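Long-range contact in factor H binding protein (Treponema denticola, PDB 3R15), which probably binds the complement regulator factor H at the surface of this oral spirochaete: residues Ala21-Tyr26 with Glu57-Tyr63. Sequence-based numbering, arbitrary orientation.
Sequences AQKAHY and EALALDY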
ATOM      1  N   ALA A  21      -4.187 -14.921   3.638  1.00 18.17           N
ATOM      2  CA  ALA A  21      -4.187 -13.923   4.704  1.00 17.62           C
ATOM      3  C   ALA A  21      -3.403 -12.691   4.265  1.00 18.73           C
ATOM      4  O   ALA A  21      -3.805 -11.550   4.508  1.00 19.06           O
ATOM      5  CB  ALA A  21      -3.564 -14.509   5.963  1.00 20.63           C
ATOM      6  N   GLN A  22      -2.267 -12.940   3.628  1.00 17.88           N
ATOM      7  CA  GLN A  22      -1.426 -11.865   3.131  1.00 16.57           C
ATOM      8  C   GLN A  22      -2.169 -11.088   2.054  1.00 18.95           C
ATOM      9  O   GLN A  22      -2.201  -9.865   2.076  1.00 16.07           O
ATOM     10  CB  GLN A  22      -0.119 -12.433   2.588  1.00 19.29           C
ATOM     11  CG  GLN A  22       0.708 -13.113   3.669  1.00 18.67           C
ATOM     12  CD  GLN A  22       1.871 -13.934   3.121  1.00 22.09           C
ATOM     13  OE1 GLN A  22       1.801 -14.476   2.016  1.00 21.32           O
ATOM     14  NE2 GLN A  22       2.956 -14.025   3.904  1.00 22.29           N
ATOM     15  N   LYS A  23      -2.798 -11.808   1.131  1.00 17.43           N
ATOM     16  CA  LYS A  23      -3.513 -11.162   0.032  1.00 21.04           C
ATOM     17  C   LYS A  23      -4.716 -10.361   0.507  1.00 20.30           C
ATOM     18  O   LYS A  23      -5.024  -9.303  -0.049  1.00 18.30           O
ATOM     19  CB  LYS A  23      -3.934 -12.208  -1.011  1.00 20.07           C
ATOM     20  CG  LYS A  23      -4.538 -11.612  -2.283  1.00 26.98           C
ATOM     21  N   ALA A  24      -5.407 -10.866   1.524  1.00 18.37           N
ATOM     22  CA  ALA A  24      -6.577 -10.180   2.060  1.00 17.80           C
ATOM     23  C   ALA A  24      -6.164  -8.869   2.711  1.00 17.59           C
ATOM     24  O   ALA A  24      -6.821  -7.837   2.543  1.00 19.17           O
ATOM     25  CB  ALA A  24      -7.313 -11.070   3.060  1.00 20.18           C
ATOM     26  N   HIS A  25      -5.070  -8.920   3.456  1.00 18.27           N
ATOM     27  CA  HIS A  25      -4.562  -7.734   4.132  1.00 17.31           C
ATOM     28  C   HIS A  25      -4.101  -6.699   3.119  1.00 17.51           C
ATOM     29  O   HIS A  25      -4.406  -5.515   3.261  1.00 16.16           O
ATOM     30  CB  HIS A  25      -3.418  -8.102   5.069  1.00 17.88           C
ATOM     31  CG  HIS A  25      -2.899  -6.948   5.869  1.00 18.58           C
ATOM     32  ND1 HIS A  25      -1.756  -6.261   5.526  1.00 20.34           N
ATOM     33  CD2 HIS A  25      -3.355  -6.376   7.008  1.00 17.60           C
ATOM     34  CE1 HIS A  25      -1.536  -5.305   6.414  1.00 19.01           C
ATOM     35  NE2 HIS A  25      -2.487  -5.359   7.327  1.00 20.12           N
ATOM     36  N   TYR A  26      -3.392  -7.163   2.093  1.00 17.48           N
ATOM     37  CA  TYR A  26      -2.855  -6.295   1.056  1.00 18.01           C
ATOM     38  C   TYR A  26      -3.981  -5.648   0.259  1.00 18.06           C
ATOM     39  O   TYR A  26      -3.974  -4.441   0.022  1.00 16.21           O
ATOM     40  CB  TYR A  26      -1.918  -7.074   0.134  1.00 16.99           C
ATOM     41  CG  TYR A  26      -1.475  -6.300  -1.080  1.00 18.48           C
ATOM     42  CD1 TYR A  26      -0.535  -5.284  -0.974  1.00 17.22           C
ATOM     43  CD2 TYR A  26      -2.006  -6.576  -2.336  1.00 18.72           C
ATOM     44  CE1 TYR A  26      -0.135  -4.564  -2.088  1.00 17.95           C
ATOM     45  CE2 TYR A  26      -1.611  -5.872  -3.455  1.00 20.10           C
ATOM     46  CZ  TYR A  26      -0.678  -4.865  -3.328  1.00 19.28           C
ATOM     47  OH  TYR A  26      -0.289  -4.163  -4.438  1.00 18.93           O
ATOM     48  N   GLU A  57       1.933  -3.760  10.584  1.00 16.56           N
ATOM     49  CA  GLU A  57       0.870  -4.773  10.557  1.00 17.27           C
ATOM     50  C   GLU A  57       1.242  -5.973   9.680  1.00 19.43           C
ATOM     51  O   GLU A  57       1.058  -7.130  10.073  1.00 20.36           O
ATOM     52  CB  GLU A  57      -0.449  -4.181  10.042  1.00 18.96           C
ATOM     53  CG  GLU A  57      -1.129  -3.176  10.951  1.00 21.69           C
ATOM     54  CD  GLU A  57      -2.463  -2.712  10.373  1.00 26.23           C
ATOM     55  OE1 GLU A  57      -3.024  -3.429   9.516  1.00 23.07           O
ATOM     56  OE2 GLU A  57      -2.958  -1.634  10.768  1.00 25.33           O
ATOM     57  N   ALA A  58       1.743  -5.706   8.479  1.00 15.79           N
ATOM     58  CA  ALA A  58       2.011  -6.776   7.518  1.00 18.64           C
ATOM     59  C   ALA A  58       3.084  -7.725   8.051  1.00 18.47           C
ATOM     60  O   ALA A  58       3.114  -8.916   7.740  1.00 16.99           O
ATOM     61  CB  ALA A  58       2.423  -6.187   6.180  1.00 17.15           C
ATOM     62  N   LEU A  59       3.966  -7.174   8.865  1.00 18.50           N
ATOM     63  CA  LEU A  59       5.014  -7.936   9.510  1.00 17.95           C
ATOM     64  C   LEU A  59       4.445  -9.151  10.265  1.00 21.17           C
ATOM     65  O   LEU A  59       5.001 -10.250  10.215  1.00 19.16           O
ATOM     66  CB  LEU A  59       5.737  -6.986  10.453  1.00 21.00           C
ATOM     67  CG  LEU A  59       6.886  -7.504  11.272  1.00 24.70           C
ATOM     68  CD1 LEU A  59       7.934  -8.204  10.381  1.00 20.50           C
ATOM     69  CD2 LEU A  59       7.442  -6.279  11.990  1.00 22.59           C
ATOM     70  N   ALA A  60       3.326  -8.948  10.952  1.00 19.57           N
ATOM     71  CA  ALA A  60       2.660 -10.029  11.687  1.00 20.33           C
ATOM     72  C   ALA A  60       2.140 -11.120  10.754  1.00 21.78           C
ATOM     73  O   ALA A  60       1.871 -12.241  11.184  1.00 23.28           O
ATOM     74  CB  ALA A  60       1.533  -9.470  12.539  1.00 21.84           C
ATOM     75  N   LEU A  61       2.001 -10.789   9.471  1.00 18.53           N
ATOM     76  CA  LEU A  61       1.563 -11.750   8.463  1.00 19.03           C
ATOM     77  C   LEU A  61       2.708 -12.199   7.553  1.00 20.37           C
ATOM     78  O   LEU A  61       2.475 -12.828   6.525  1.00 20.79           O
ATOM     79  CB  LEU A  61       0.412 -11.171   7.618  1.00 16.69           C
ATOM     80  CG  LEU A  61      -0.798 -10.701   8.431  1.00 21.47           C
ATOM     81  CD1 LEU A  61      -1.728  -9.881   7.564  1.00 22.44           C
ATOM     82  CD2 LEU A  61      -1.538 -11.889   9.048  1.00 25.59           C
ATOM     83  N   ASP A  62       3.945 -11.863   7.929  1.00 20.20           N
ATOM     84  CA  ASP A  62       5.137 -12.326   7.217  1.00 17.95           C
ATOM     85  C   ASP A  62       5.289 -11.808   5.777  1.00 20.83           C
ATOM     86  O   ASP A  62       5.869 -12.481   4.929  1.00 22.24           O
ATOM     87  CB  ASP A  62       5.216 -13.867   7.207  1.00 19.99           C
ATOM     88  CG  ASP A  62       5.384 -14.459   8.592  1.00 31.39           C
ATOM     89  OD1 ASP A  62       5.971 -13.780   9.460  1.00 34.78           O
ATOM     90  OD2 ASP A  62       4.933 -15.611   8.808  1.00 35.15           O
ATOM     91  N   TYR A  63       4.773 -10.616   5.492  1.00 16.74           N
ATOM     92  CA  TYR A  63       5.052  -9.985   4.205  1.00 18.04           C
ATOM     93  C   TYR A  63       5.258  -8.491   4.414  1.00 15.42           C
ATOM     94  O   TYR A  63       5.020  -7.988   5.504  1.00 15.68           O
ATOM     95  CB  TYR A  63       3.940 -10.277   3.170  1.00 19.55           C
ATOM     96  CG  TYR A  63       2.773  -9.310   3.184  1.00 17.10           C
ATOM     97  CD1 TYR A  63       1.816  -9.339   4.201  1.00 16.28           C
ATOM     98  CD2 TYR A  63       2.622  -8.375   2.162  1.00 17.53           C
ATOM     99  CE1 TYR A  63       0.748  -8.441   4.205  1.00 18.95           C
ATOM    100  CE2 TYR A  63       1.560  -7.491   2.152  1.00 17.41           C
ATOM    101  CZ  TYR A  63       0.632  -7.519   3.169  1.00 17.60           C
ATOM    102  OH  TYR A  63      -0.412  -6.616   3.146  1.00 18.54           O
TER
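Near its start, helix 20-36 lies beside the last turn of helix 44-59 and the loop that follows, with the CA atoms of Q22 and L61 6.1 Å apart and those of H25 and A58 7.5 Å apart. H25 makes two of the three hydrogen bonds across the contact. With CG anti to the backbone N (chi1 -176°), its imidazole reaches across and is gripped in plane at both nitrogens: H25 ND1 and Y63 OH share a hydrogen bond of 2.8 Å in which either could be the donor, and H25 NE2 donates to E57 OE1 over 3.0 Å. The carboxylate is met on its anti side, its plane turned 64° from the imidazole. Two bonds at separate ring edges fix the rotation of the ring. L61 adds an apolar contact, its CD1 resting 3.5 Å from H25 CB. The Y63 phenol meets the imidazole rim to rim and runs alongside Q22, the two pointing opposite ways; A58 CB lies over one face of the phenol ring, toward its rim, and Y63 OH sits 3.4 Å from Y26 CB. One turn earlier in the helix, Q22 NE2 donates almost straight to L61 O at 2.9 Å, in the carbonyl plane. That carbonyl belongs to a Schellman motif with D62 at C-prime, defined by bonds from Y63 N to A58 O and from D62 N to L59 O; L61 N is a second donor to A58 O. The first helix is thus pinned to the C-cap of the second, just where the chain enters strand 63-67, which pairs antiparallel with strand 87-91.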